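Local coordinates for protein-tyrosine-phosphatase PTP1 (Arabidopsis thaliana, PDB 6KRW), which removes phosphate from phosphotyrosine in proteins, including the MAP kinase MPK6, and modulates plant defence responses, at residues 101-106 with 250-255; 115-120 with 158-163; 123-128 with 184-189; 175-180 with 199-204. All blocks are in the same frame, centred on the assembly; numbering follows the deposited sequence.

Overall arrangement
The earliest segment, 101-106, is a loop leading into strand 106-109. Its partner, 250-255, comes much later, in helix 242-259 after the active-site cysteine. Interaction 1 thus closes a long loop, and the other three contacts nest inside it. Helix 117-126 follows. Its start meets 158-163 in interaction 2 and its end meets 184-189 in interaction 3. These two cross along the chain and touch, with K187 bound to E159 and G161. Interaction 4 closes the hairpin of strands 178-186 and 194-200. It crosses interaction 3 and follows interaction 2 in series. Interactions 2 and 3 seat one helix on the sheet; interaction 4 joins two of its strands.

Interaction 1: 101-106 with 250-255; sequences ESISQF and IHNTIQ
S104 and Q255 hold the loop to the helix through two hydrogen bonds. The backbone N of S104 donates to Q255 OE1 at 2.8 Å, from 32° out of the carbonyl plane. Q255 NE2 donates to S104 OG at 3.1 Å, and OG lies close to the amide plane. The amide is therefore gripped at both ends and its rotation is fixed. Two waters add bridges. One donates to S102 O and Q255 O. The other donates to S104 O and Q255 OE1 and accepts from N252 ND2. N252 OD1 bonds to R256 NH1. The aromatic contact is T-shaped: the F106 edge points at the face of H251, with planes at 84° and F106 CZ 3.6 Å from H251 CD2. H251 ND1 bonds to Y247 OH on the same helix. I103 adds its CG2, 3.8 Å from N252 ND2. The contact is buried and joins the strand 92-95 to 106-109 connection to helix 242-259, the helix that follows the phosphate-binding loop in classical tyrosine phosphatases.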
loop_
_atom_site.group_PDB
_atom_site.type_symbol
_atom_site.label_atom_id
_atom_site.label_comp_id
_atom_site.label_asym_id
_atom_site.label_seq_id
_atom_site.Cartn_x
_atom_site.Cartn_y
_atom_site.Cartn_z
ATOM N N GLU A 101 -17.460 -0.707 6.246
ATOM C CA GLU A 101 -16.840 -1.835 6.978
ATOM C C GLU A 101 -16.305 -2.871 5.981
ATOM O O GLU A 101 -15.615 -3.798 6.429
ATOM C CB GLU A 101 -17.874 -2.443 7.929
ATOM C CG GLU A 101 -18.458 -1.426 8.888
ATOM C CD GLU A 101 -19.530 -1.962 9.819
ATOM O OE1 GLU A 101 -19.250 -2.078 11.025
ATOM O OE2 GLU A 101 -20.651 -2.242 9.345
ATOM N N SER A 102 -16.601 -2.729 4.686
ATOM C CA SER A 102 -16.184 -3.744 3.680
ATOM C C SER A 102 -15.015 -3.242 2.832
ATOM O O SER A 102 -14.566 -4.008 1.981
ATOM C CB SER A 102 -17.343 -4.142 2.804
ATOM O OG SER A 102 -18.426 -4.608 3.591
ATOM N N ILE A 103 -14.582 -1.986 3.011
ATOM C CA ILE A 103 -13.523 -1.379 2.158
ATOM C C ILE A 103 -12.352 -0.966 3.047
ATOM O O ILE A 103 -12.544 -0.139 3.948
ATOM C CB ILE A 103 -14.105 -0.233 1.317
ATOM C CG1 ILE A 103 -15.298 -0.738 0.499
ATOM C CG2 ILE A 103 -13.006 0.355 0.449
ATOM C CD1 ILE A 103 -16.088 0.324 -0.160
ATOM N N SER A 104 -11.180 -1.578 2.821
ATOM C CA SER A 104 -9.947 -1.278 3.574
ATOM C C SER A 104 -9.510 0.169 3.331
ATOM O O SER A 104 -9.650 0.685 2.196
ATOM C CB SER A 104 -8.813 -2.178 3.188
ATOM O OG SER A 104 -9.195 -3.563 3.266
ATOM N N GLN A 105 -8.902 0.734 4.357
ATOM C CA GLN A 105 -8.106 1.955 4.208
ATOM C C GLN A 105 -6.637 1.552 4.283
ATOM O O GLN A 105 -6.310 0.483 4.905
ATOM C CB GLN A 105 -8.511 2.994 5.248
ATOM C CG GLN A 105 -8.154 2.664 6.668
ATOM C CD GLN A 105 -8.742 3.633 7.666
ATOM O OE1 GLN A 105 -9.015 4.813 7.343
ATOM N NE2 GLN A 105 -8.903 3.156 8.897
ATOM N N PHE A 106 -5.799 2.335 3.659
ATOM C CA PHE A 106 -4.349 2.075 3.615
ATOM C C PHE A 106 -3.568 3.216 4.218
ATOM O O PHE A 106 -3.981 4.384 4.178
ATOM C CB PHE A 106 -3.846 1.841 2.196
ATOM C CG PHE A 106 -4.726 0.957 1.368
ATOM C CD1 PHE A 106 -5.742 1.476 0.591
ATOM C CD2 PHE A 106 -4.522 -0.419 1.337
ATOM C CE1 PHE A 106 -6.560 0.674 -0.176
ATOM C CE2 PHE A 106 -5.321 -1.230 0.547
ATOM C CZ PHE A 106 -6.342 -0.696 -0.212
ATOM N N ILE A 250 -5.542 -2.014 -7.143
ATOM C CA ILE A 250 -6.150 -3.351 -7.401
ATOM C C ILE A 250 -7.023 -3.742 -6.209
ATOM O O ILE A 250 -8.198 -4.137 -6.393
ATOM C CB ILE A 250 -5.034 -4.373 -7.681
ATOM C CG1 ILE A 250 -4.231 -4.002 -8.931
ATOM C CG2 ILE A 250 -5.615 -5.795 -7.738
ATOM C CD1 ILE A 250 -2.848 -4.687 -9.021
ATOM N N HIS A 251 -6.474 -3.645 -5.013
ATOM C CA HIS A 251 -7.184 -4.038 -3.775
ATOM C C HIS A 251 -8.457 -3.209 -3.602
ATOM O O HIS A 251 -9.545 -3.754 -3.374
ATOM C CB HIS A 251 -6.199 -3.885 -2.625
ATOM C CG HIS A 251 -6.685 -4.271 -1.281
ATOM N ND1 HIS A 251 -5.939 -5.096 -0.469
ATOM C CD2 HIS A 251 -7.788 -3.948 -0.574
ATOM C CE1 HIS A 251 -6.558 -5.235 0.691
ATOM N NE2 HIS A 251 -7.700 -4.569 0.644
ATOM N N ASN A 252 -8.315 -1.907 -3.770
ATOM C CA ASN A 252 -9.454 -0.994 -3.549
ATOM C C ASN A 252 -10.531 -1.217 -4.611
ATOM O O ASN A 252 -11.745 -1.205 -4.290
ATOM C CB ASN A 252 -8.912 0.423 -3.614
ATOM C CG ASN A 252 -9.961 1.488 -3.333
ATOM O OD1 ASN A 252 -10.295 2.263 -4.245
ATOM N ND2 ASN A 252 -10.456 1.510 -2.111
ATOM N N THR A 253 -10.133 -1.416 -5.866
ATOM C CA THR A 253 -11.118 -1.578 -6.947
ATOM C C THR A 253 -11.949 -2.829 -6.683
ATOM O O THR A 253 -13.180 -2.806 -6.829
ATOM C CB THR A 253 -10.437 -1.612 -8.315
ATOM O OG1 THR A 253 -9.793 -0.338 -8.529
ATOM C CG2 THR A 253 -11.425 -1.914 -9.418
ATOM N N ILE A 254 -11.273 -3.954 -6.438
ATOM C CA ILE A 254 -12.014 -5.223 -6.208
ATOM C C ILE A 254 -12.962 -5.079 -5.014
ATOM O O ILE A 254 -14.133 -5.462 -5.142
ATOM C CB ILE A 254 -11.022 -6.385 -6.064
ATOM C CG1 ILE A 254 -10.276 -6.616 -7.379
ATOM C CG2 ILE A 254 -11.724 -7.628 -5.539
ATOM C CD1 ILE A 254 -11.104 -7.164 -8.496
ATOM N N GLN A 255 -12.487 -4.522 -3.899
ATOM C CA GLN A 255 -13.368 -4.380 -2.711
ATOM C C GLN A 255 -14.574 -3.515 -3.053
ATOM O O GLN A 255 -15.681 -3.804 -2.570
ATOM C CB GLN A 255 -12.600 -3.792 -1.546
ATOM C CG GLN A 255 -11.674 -4.796 -0.908
ATOM C CD GLN A 255 -11.075 -4.317 0.384
ATOM O OE1 GLN A 255 -10.774 -3.130 0.528
ATOM N NE2 GLN A 255 -10.880 -5.242 1.324
HETATM O O HOH W 1 -16.009 -5.316 -0.304
HETATM O O HOH W 2 -9.729 -0.644 -0.277
#

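Interaction 2: 115-120 with 158-163; sequences HTMEDF and REFGNI
R158 meets M117 at the start of the strand: its NH2 lies 4.1 Å from M117 SD, with the sulfur near the guanidinium plane. The R158 chain curls back (chi2 -69°, chi3 -64°), which lays the guanidinium over F160 of its own strand. NH1 and NH2 bond to the backbone oxygens of Q152 and D149. F160 comes next and fills the middle. M117 CB sits 3.8 Å from F160 CD1. The sulfur lies obliquely beside the ring, 5.4 Å from its centroid, in a Met-aromatic contact. W121 of the helix also meets this ring. The F160 carbonyl O is 3.4 Å from E118 CG. The extended E118 chain, with CG anti to the backbone N (chi1 -174°), runs out beside the turn. Its OE2 comes to 3.6 Å from G161 CA and its OE1 to 3.7 Å from N162 N. I163 has CD1 4.1 Å from E118 O, and its side chain also touches W121 and I125. F160 to I163 form the type II' turn of a tight beta hairpin between strands 158-160 and 163-172, with G161 at positive phi, packed against the first turn of helix 117-126.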
loop_
_atom_site.group_PDB
_atom_site.type_symbol
_atom_site.label_atom_id
_atom_site.label_comp_id
_atom_site.label_asym_id
_atom_site.label_seq_id
_atom_site.Cartn_x
_atom_site.Cartn_y
_atom_site.Cartn_z
ATOM N N HIS A 115 17.072 5.656 10.516
ATOM C CA HIS A 115 16.673 6.630 11.566
ATOM C C HIS A 115 15.155 6.869 11.598
ATOM O O HIS A 115 14.746 7.652 12.472
ATOM C CB HIS A 115 17.462 7.919 11.403
ATOM C CG HIS A 115 17.411 8.480 10.031
ATOM N ND1 HIS A 115 18.035 7.868 8.959
ATOM C CD2 HIS A 115 16.825 9.594 9.554
ATOM C CE1 HIS A 115 17.837 8.598 7.878
ATOM N NE2 HIS A 115 17.094 9.662 8.218
ATOM N N THR A 116 14.344 6.216 10.763
ATOM C CA THR A 116 12.859 6.345 10.891
ATOM C C THR A 116 12.210 5.011 11.246
ATOM O O THR A 116 10.967 4.915 11.208
ATOM C CB THR A 116 12.209 6.975 9.651
ATOM O OG1 THR A 116 12.245 6.106 8.519
ATOM C CG2 THR A 116 12.868 8.284 9.276
ATOM N N MET A 117 13.001 3.995 11.588
ATOM C CA MET A 117 12.378 2.696 11.928
ATOM C C MET A 117 11.599 2.751 13.250
ATOM O O MET A 117 10.530 2.120 13.315
ATOM C CB MET A 117 13.445 1.603 11.979
ATOM C CG MET A 117 14.098 1.402 10.641
ATOM S SD MET A 117 15.308 0.068 10.640
ATOM C CE MET A 117 15.888 0.200 8.953
ATOM N N GLU A 118 12.082 3.485 14.264
ATOM C CA GLU A 118 11.265 3.629 15.494
ATOM C C GLU A 118 9.973 4.378 15.142
ATOM O O GLU A 118 8.902 3.957 15.601
ATOM C CB GLU A 118 12.016 4.353 16.613
ATOM C CG GLU A 118 11.231 4.369 17.910
ATOM C CD GLU A 118 11.923 5.045 19.076
ATOM O OE1 GLU A 118 11.265 5.234 20.121
ATOM O OE2 GLU A 118 13.108 5.409 18.933
ATOM N N ASP A 119 10.078 5.418 14.327
ATOM C CA ASP A 119 8.882 6.174 13.861
ATOM C C ASP A 119 7.887 5.231 13.179
ATOM O O ASP A 119 6.665 5.289 13.458
ATOM C CB ASP A 119 9.281 7.293 12.898
ATOM C CG ASP A 119 10.080 8.421 13.542
ATOM O OD1 ASP A 119 10.060 8.532 14.805
ATOM O OD2 ASP A 119 10.740 9.162 12.784
ATOM N N PHE A 120 8.396 4.370 12.302
ATOM C CA PHE A 120 7.532 3.408 11.586
ATOM C C PHE A 120 6.807 2.490 12.568
ATOM O O PHE A 120 5.578 2.315 12.456
ATOM C CB PHE A 120 8.354 2.607 10.578
ATOM C CG PHE A 120 7.560 1.537 9.883
ATOM C CD1 PHE A 120 6.812 1.828 8.749
ATOM C CD2 PHE A 120 7.568 0.231 10.369
ATOM C CE1 PHE A 120 6.074 0.835 8.127
ATOM C CE2 PHE A 120 6.816 -0.751 9.746
ATOM C CZ PHE A 120 6.094 -0.466 8.611
ATOM N N ARG A 158 14.660 -7.595 17.930
ATOM C CA ARG A 158 14.968 -6.233 17.434
ATOM C C ARG A 158 14.432 -5.214 18.434
ATOM O O ARG A 158 13.329 -5.416 19.008
ATOM C CB ARG A 158 14.345 -6.006 16.057
ATOM C CG ARG A 158 14.955 -6.846 14.945
ATOM C CD ARG A 158 16.377 -6.424 14.627
ATOM N NE ARG A 158 16.464 -5.073 14.096
ATOM C CZ ARG A 158 16.237 -4.738 12.828
ATOM N NH1 ARG A 158 15.893 -5.657 11.940
ATOM N NH2 ARG A 158 16.354 -3.477 12.446
ATOM N N GLU A 159 15.179 -4.135 18.624
ATOM C CA GLU A 159 14.719 -3.020 19.486
ATOM C C GLU A 159 14.744 -1.713 18.704
ATOM O O GLU A 159 15.682 -1.480 17.918
ATOM C CB GLU A 159 15.596 -2.911 20.728
ATOM C CG GLU A 159 15.392 -4.051 21.693
ATOM C CD GLU A 159 15.845 -3.691 23.090
ATOM O OE1 GLU A 159 15.337 -4.302 24.049
ATOM O OE2 GLU A 159 16.679 -2.764 23.205
ATOM N N PHE A 160 13.728 -0.891 18.945
ATOM C CA PHE A 160 13.636 0.446 18.319
ATOM C C PHE A 160 13.226 1.421 19.408
ATOM O O PHE A 160 12.027 1.558 19.661
ATOM C CB PHE A 160 12.634 0.450 17.166
ATOM C CG PHE A 160 12.860 -0.648 16.162
ATOM C CD1 PHE A 160 13.752 -0.481 15.111
ATOM C CD2 PHE A 160 12.184 -1.853 16.280
ATOM C CE1 PHE A 160 13.963 -1.504 14.189
ATOM C CE2 PHE A 160 12.381 -2.866 15.349
ATOM C CZ PHE A 160 13.265 -2.685 14.304
ATOM N N GLY A 161 14.213 2.015 20.069
ATOM C CA GLY A 161 13.978 2.831 21.272
ATOM C C GLY A 161 13.147 2.058 22.277
ATOM O O GLY A 161 13.631 1.010 22.781
ATOM N N ASN A 162 11.910 2.500 22.491
ATOM C CA ASN A 162 10.992 1.930 23.505
ATOM C C ASN A 162 10.292 0.677 22.964
ATOM O O ASN A 162 9.506 0.082 23.723
ATOM C CB ASN A 162 9.961 2.981 23.915
ATOM C CG ASN A 162 9.273 2.654 25.221
ATOM O OD1 ASN A 162 9.827 1.946 26.057
ATOM N ND2 ASN A 162 8.065 3.162 25.403
ATOM N N ILE A 163 10.553 0.292 21.711
ATOM C CA ILE A 163 9.756 -0.764 21.027
ATOM C C ILE A 163 10.618 -2.018 20.842
ATOM O O ILE A 163 11.780 -1.913 20.382
ATOM C CB ILE A 163 9.217 -0.240 19.687
ATOM C CG1 ILE A 163 8.075 0.750 19.922
ATOM C CG2 ILE A 163 8.797 -1.385 18.789
ATOM C CD1 ILE A 163 7.639 1.511 18.681
#

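Interaction 3: 123-128 with 184-189; sequences MVIQQH and VNYKET
I125 is the centre of this contact and lies between Y186 and V184. Its two branches do different work. CD1 sits over one face of the Y186 ring, 4.3 Å from the centroid and 21° off the normal, in a CH-pi contact. It is offset toward the rim, on the CE1 side. CG2 reaches the phenol end of the same ring, 3.5 Å from Y186 OH and 3.8 Å from CZ. With chi1 at -63°, CG1 stands beside the backbone N and carries CD1 toward the strand. Y186 is the second main residue. Its hydroxyl hydrogen-bonds to E122 OE2, one turn earlier on the helix, and this fixes the end of the ring beside I125. Q126 NE2 also bonds to E122, and Q126 CG lies 4.3 Å from Y186 OH. V184 is the third. Its CG2 is 3.9 Å from I125 CD1, and its CG1 is 4.0 Å from I125 CG1. I163 of the adjacent strand also packs on V184 and Y186. The arrangement is apolar packing of the last turn of an alpha helix on a strand of the central beta sheet, far from the active site.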
loop_
_atom_site.group_PDB
_atom_site.type_symbol
_atom_site.label_atom_id
_atom_site.label_comp_id
_atom_site.label_asym_id
_atom_site.label_seq_id
_atom_site.Cartn_x
_atom_site.Cartn_y
_atom_site.Cartn_z
ATOM N N MET A 123 4.205 4.215 14.547
ATOM C CA MET A 123 2.992 4.409 13.707
ATOM C C MET A 123 2.171 3.109 13.675
ATOM O O MET A 123 0.945 3.138 13.816
ATOM C CB MET A 123 3.385 4.816 12.287
ATOM C CG MET A 123 2.193 4.959 11.378
ATOM S SD MET A 123 2.646 5.543 9.717
ATOM C CE MET A 123 3.514 4.094 9.082
ATOM N N VAL A 124 2.832 1.961 13.489
ATOM C CA VAL A 124 2.124 0.648 13.437
ATOM C C VAL A 124 1.333 0.453 14.733
ATOM O O VAL A 124 0.162 0.036 14.675
ATOM C CB VAL A 124 3.127 -0.500 13.227
ATOM C CG1 VAL A 124 2.465 -1.847 13.424
ATOM C CG2 VAL A 124 3.800 -0.405 11.875
ATOM N N ILE A 125 1.968 0.703 15.872
ATOM C CA ILE A 125 1.287 0.500 17.179
ATOM C C ILE A 125 0.161 1.523 17.332
ATOM O O ILE A 125 -0.968 1.119 17.671
ATOM C CB ILE A 125 2.304 0.578 18.325
ATOM C CG1 ILE A 125 3.324 -0.557 18.202
ATOM C CG2 ILE A 125 1.589 0.572 19.669
ATOM C CD1 ILE A 125 4.480 -0.437 19.180
ATOM N N GLN A 126 0.451 2.806 17.097
ATOM C CA GLN A 126 -0.543 3.879 17.350
ATOM C C GLN A 126 -1.765 3.705 16.450
ATOM O O GLN A 126 -2.877 3.973 16.914
ATOM C CB GLN A 126 0.102 5.242 17.123
ATOM C CG GLN A 126 1.103 5.638 18.207
ATOM C CD GLN A 126 1.554 7.072 18.075
ATOM O OE1 GLN A 126 1.087 7.802 17.194
ATOM N NE2 GLN A 126 2.465 7.473 18.950
ATOM N N GLN A 127 -1.570 3.246 15.214
ATOM C CA GLN A 127 -2.678 3.068 14.239
ATOM C C GLN A 127 -3.217 1.629 14.279
ATOM O O GLN A 127 -4.162 1.332 13.557
ATOM C CB GLN A 127 -2.172 3.429 12.850
ATOM C CG GLN A 127 -1.719 4.882 12.700
ATOM C CD GLN A 127 -2.799 5.869 13.051
ATOM O OE1 GLN A 127 -3.980 5.598 12.840
ATOM N NE2 GLN A 127 -2.383 7.011 13.599
ATOM N N HIS A 128 -2.649 0.770 15.124
ATOM C CA HIS A 128 -3.014 -0.679 15.258
ATOM C C HIS A 128 -3.188 -1.328 13.875
ATOM O O HIS A 128 -4.224 -1.973 13.602
ATOM C CB HIS A 128 -4.225 -0.873 16.182
ATOM C CG HIS A 128 -5.448 -0.095 15.840
ATOM N ND1 HIS A 128 -6.333 -0.514 14.874
ATOM C CD2 HIS A 128 -5.906 1.099 16.279
ATOM C CE1 HIS A 128 -7.294 0.390 14.733
ATOM N NE2 HIS A 128 -7.070 1.368 15.604
ATOM N N VAL A 184 4.959 -7.023 18.121
ATOM C CA VAL A 184 5.563 -5.716 18.465
ATOM C C VAL A 184 4.924 -5.226 19.763
ATOM O O VAL A 184 3.720 -5.450 19.975
ATOM C CB VAL A 184 5.394 -4.724 17.298
ATOM C CG1 VAL A 184 3.940 -4.324 17.089
ATOM C CG2 VAL A 184 6.261 -3.498 17.492
ATOM N N ASN A 185 5.717 -4.581 20.606
ATOM C CA ASN A 185 5.166 -3.975 21.842
ATOM C C ASN A 185 6.178 -2.992 22.423
ATOM O O ASN A 185 7.357 -3.014 22.019
ATOM C CB ASN A 185 4.779 -5.040 22.871
ATOM C CG ASN A 185 5.961 -5.852 23.357
ATOM O OD1 ASN A 185 6.490 -6.692 22.628
ATOM N ND2 ASN A 185 6.370 -5.617 24.594
ATOM N N TYR A 186 5.711 -2.159 23.346
ATOM C CA TYR A 186 6.603 -1.340 24.199
ATOM C C TYR A 186 7.196 -2.226 25.295
ATOM O O TYR A 186 6.609 -3.265 25.653
ATOM C CB TYR A 186 5.846 -0.174 24.826
ATOM C CG TYR A 186 5.165 0.732 23.836
ATOM C CD1 TYR A 186 5.895 1.471 22.917
ATOM C CD2 TYR A 186 3.786 0.869 23.832
ATOM C CE1 TYR A 186 5.268 2.307 22.010
ATOM C CE2 TYR A 186 3.144 1.710 22.938
ATOM C CZ TYR A 186 3.888 2.429 22.023
ATOM O OH TYR A 186 3.251 3.253 21.137
ATOM N N LYS A 187 8.314 -1.794 25.861
ATOM C CA LYS A 187 9.010 -2.593 26.900
ATOM C C LYS A 187 8.264 -2.514 28.236
ATOM O O LYS A 187 8.473 -3.418 29.054
ATOM C CB LYS A 187 10.466 -2.154 27.007
ATOM C CG LYS A 187 11.261 -2.461 25.750
ATOM C CD LYS A 187 12.621 -1.818 25.717
ATOM C CE LYS A 187 13.219 -1.847 24.330
ATOM N NZ LYS A 187 14.501 -1.105 24.272
ATOM N N GLU A 188 7.419 -1.504 28.447
ATOM C CA GLU A 188 6.549 -1.495 29.656
ATOM C C GLU A 188 5.336 -2.387 29.369
ATOM O O GLU A 188 4.436 -1.960 28.616
ATOM C CB GLU A 188 6.170 -0.075 30.088
ATOM C CG GLU A 188 5.373 0.738 29.075
ATOM C CD GLU A 188 6.205 1.604 28.145
ATOM O OE1 GLU A 188 7.418 1.315 28.005
ATOM O OE2 GLU A 188 5.635 2.563 27.554
ATOM N N THR A 189 5.325 -3.589 29.934
ATOM C CA THR A 189 4.355 -4.641 29.538
ATOM C C THR A 189 3.015 -4.387 30.227
ATOM O O THR A 189 2.614 -5.201 31.080
ATOM C CB THR A 189 4.935 -6.030 29.809
ATOM O OG1 THR A 189 5.044 -6.231 31.219
ATOM C CG2 THR A 189 6.289 -6.203 29.160
#

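Interaction 4: 175-180 with 199-204; sequences TSLMLR and IQYPEW
M178 and Q200 rise together from one face of the sheet. The M178 chain is extended through chi2 but turns at chi3 (-75°), which brings CE across to Q200. CE is 3.2 Å from Q200 OE1 and also rests on the P202 ring, 4.0 Å from CG. Q200 is extended, with CG anti to its backbone N (chi1 -178°). This carries the amide out to R180, whose NH1 donates to OE1 at 3.3 Å. A water donates to OE1 and makes a weak bond with R180 NH2. Q200 NE2 bonds to T136 O, so both ends of the amide are held. On the opposite face L179 CD2 meets I199 CG1 at 3.9 Å, the two side chains running parallel. L177 CD2 is 3.9 Å from Y201 CB and approaches the tyrosine ring obliquely. M178 and Q200 form the antiparallel hydrogen-bonded pair, with M178 N to Q200 O at 3.0 Å and Q200 N to M178 O at 2.9 Å. L179 and I199 form the non-hydrogen-bonded one. This is a beta hairpin of the central sheet. Its second strand leads through Y201 and P202 to W204 of the WPD loop, whose D206 probably binds substrate.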
loop_
_atom_site.group_PDB
_atom_site.type_symbol
_atom_site.label_atom_id
_atom_site.label_comp_id
_atom_site.label_asym_id
_atom_site.label_seq_id
_atom_site.Cartn_x
_atom_site.Cartn_y
_atom_site.Cartn_z
ATOM N N THR A 175 4.170 -18.701 -4.756
ATOM C CA THR A 175 4.197 -17.503 -5.636
ATOM C C THR A 175 5.278 -16.490 -5.227
ATOM O O THR A 175 5.226 -15.379 -5.751
ATOM C CB THR A 175 2.808 -16.854 -5.628
ATOM O OG1 THR A 175 2.427 -16.633 -4.270
ATOM C CG2 THR A 175 1.765 -17.735 -6.273
ATOM N N SER A 176 6.209 -16.870 -4.341
ATOM C CA SER A 176 7.390 -16.100 -3.858
ATOM C C SER A 176 7.030 -15.122 -2.742
ATOM O O SER A 176 7.926 -14.379 -2.366
ATOM C CB SER A 176 8.221 -15.407 -4.925
ATOM O OG SER A 176 8.352 -16.208 -6.087
ATOM N N LEU A 177 5.831 -15.171 -2.168
ATOM C CA LEU A 177 5.577 -14.276 -1.013
ATOM C C LEU A 177 6.320 -14.812 0.211
ATOM O O LEU A 177 6.413 -16.005 0.344
ATOM C CB LEU A 177 4.078 -14.230 -0.751
ATOM C CG LEU A 177 3.236 -13.673 -1.889
ATOM C CD1 LEU A 177 1.772 -13.677 -1.467
ATOM C CD2 LEU A 177 3.675 -12.249 -2.273
ATOM N N MET A 178 6.753 -13.903 1.081
ATOM C CA MET A 178 7.330 -14.202 2.415
ATOM C C MET A 178 6.378 -13.679 3.473
ATOM O O MET A 178 6.055 -12.451 3.420
ATOM C CB MET A 178 8.710 -13.581 2.573
ATOM C CG MET A 178 9.799 -14.370 1.906
ATOM S SD MET A 178 11.356 -13.482 1.909
ATOM C CE MET A 178 11.045 -12.261 0.627
ATOM N N LEU A 179 5.789 -14.566 4.244
ATOM C CA LEU A 179 4.837 -14.277 5.323
ATOM C C LEU A 179 5.548 -14.320 6.660
ATOM O O LEU A 179 5.998 -15.365 6.995
ATOM C CB LEU A 179 3.652 -15.234 5.253
ATOM C CG LEU A 179 3.065 -15.467 3.865
ATOM C CD1 LEU A 179 1.987 -16.532 3.927
ATOM C CD2 LEU A 179 2.490 -14.188 3.265
ATOM N N ARG A 180 5.592 -13.205 7.374
ATOM C CA ARG A 180 6.184 -13.121 8.718
ATOM C C ARG A 180 5.125 -12.688 9.716
ATOM O O ARG A 180 4.629 -11.574 9.593
ATOM C CB ARG A 180 7.365 -12.169 8.753
ATOM C CG ARG A 180 8.516 -12.528 7.836
ATOM C CD ARG A 180 9.605 -11.487 7.910
ATOM N NE ARG A 180 10.854 -11.865 7.256
ATOM C CZ ARG A 180 11.154 -11.655 5.968
ATOM N NH1 ARG A 180 10.290 -11.097 5.134
ATOM N NH2 ARG A 180 12.339 -12.013 5.510
ATOM N N ILE A 199 3.856 -9.109 4.814
ATOM C CA ILE A 199 3.863 -9.801 3.501
ATOM C C ILE A 199 4.872 -9.099 2.611
ATOM O O ILE A 199 4.658 -7.931 2.281
ATOM C CB ILE A 199 2.456 -9.853 2.878
ATOM C CG1 ILE A 199 1.418 -10.432 3.835
ATOM C CG2 ILE A 199 2.481 -10.604 1.568
ATOM C CD1 ILE A 199 -0.009 -10.347 3.313
ATOM N N GLN A 200 5.927 -9.800 2.220
ATOM C CA GLN A 200 6.950 -9.234 1.324
ATOM C C GLN A 200 6.916 -9.916 -0.044
ATOM O O GLN A 200 6.936 -11.162 -0.081
ATOM C CB GLN A 200 8.345 -9.325 1.932
ATOM C CG GLN A 200 9.379 -8.701 1.006
ATOM C CD GLN A 200 10.809 -8.807 1.462
ATOM O OE1 GLN A 200 11.145 -9.574 2.365
ATOM N NE2 GLN A 200 11.667 -8.062 0.789
ATOM N N TYR A 201 6.953 -9.120 -1.105
ATOM C CA TYR A 201 6.997 -9.548 -2.520
ATOM C C TYR A 201 8.271 -8.992 -3.192
ATOM O O TYR A 201 8.304 -7.831 -3.542
ATOM C CB TYR A 201 5.728 -9.115 -3.243
ATOM C CG TYR A 201 5.672 -9.545 -4.679
ATOM C CD1 TYR A 201 6.173 -10.779 -5.084
ATOM C CD2 TYR A 201 5.095 -8.742 -5.636
ATOM C CE1 TYR A 201 6.122 -11.182 -6.411
ATOM C CE2 TYR A 201 5.022 -9.131 -6.960
ATOM C CZ TYR A 201 5.522 -10.356 -7.352
ATOM O OH TYR A 201 5.433 -10.702 -8.666
ATOM N N PRO A 202 9.441 -9.741 -3.394
ATOM C CA PRO A 202 10.741 -9.240 -4.015
ATOM C C PRO A 202 10.840 -9.285 -5.549
ATOM O O PRO A 202 11.847 -8.857 -6.072
ATOM C CB PRO A 202 11.750 -10.210 -3.366
ATOM C CG PRO A 202 10.981 -11.513 -3.293
ATOM C CD PRO A 202 9.571 -11.118 -2.917
ATOM N N GLU A 203 9.724 -9.585 -6.227
ATOM C CA GLU A 203 9.873 -9.739 -7.701
ATOM C C GLU A 203 9.048 -8.676 -8.415
ATOM O O GLU A 203 8.541 -8.917 -9.504
ATOM C CB GLU A 203 9.511 -11.153 -8.123
ATOM C CG GLU A 203 10.530 -12.178 -7.634
ATOM C CD GLU A 203 11.997 -11.821 -7.872
ATOM O OE1 GLU A 203 12.791 -11.933 -6.912
ATOM O OE2 GLU A 203 12.372 -11.455 -9.017
ATOM N N TRP A 204 8.984 -7.499 -7.819
ATOM C CA TRP A 204 8.337 -6.349 -8.493
ATOM C C TRP A 204 9.391 -5.259 -8.611
ATOM O O TRP A 204 9.661 -4.542 -7.647
ATOM C CB TRP A 204 7.127 -5.888 -7.691
ATOM C CG TRP A 204 6.220 -4.929 -8.403
ATOM C CD1 TRP A 204 6.502 -4.164 -9.486
ATOM C CD2 TRP A 204 4.856 -4.661 -8.069
ATOM N NE1 TRP A 204 5.408 -3.422 -9.856
ATOM C CE2 TRP A 204 4.372 -3.731 -9.025
ATOM C CE3 TRP A 204 3.979 -5.144 -7.091
ATOM C CZ2 TRP A 204 3.081 -3.221 -8.993
ATOM C CZ3 TRP A 204 2.694 -4.640 -7.070
ATOM C CH2 TRP A 204 2.256 -3.704 -8.009
HETATM O O HOH W 3 14.022 -10.345 3.030
#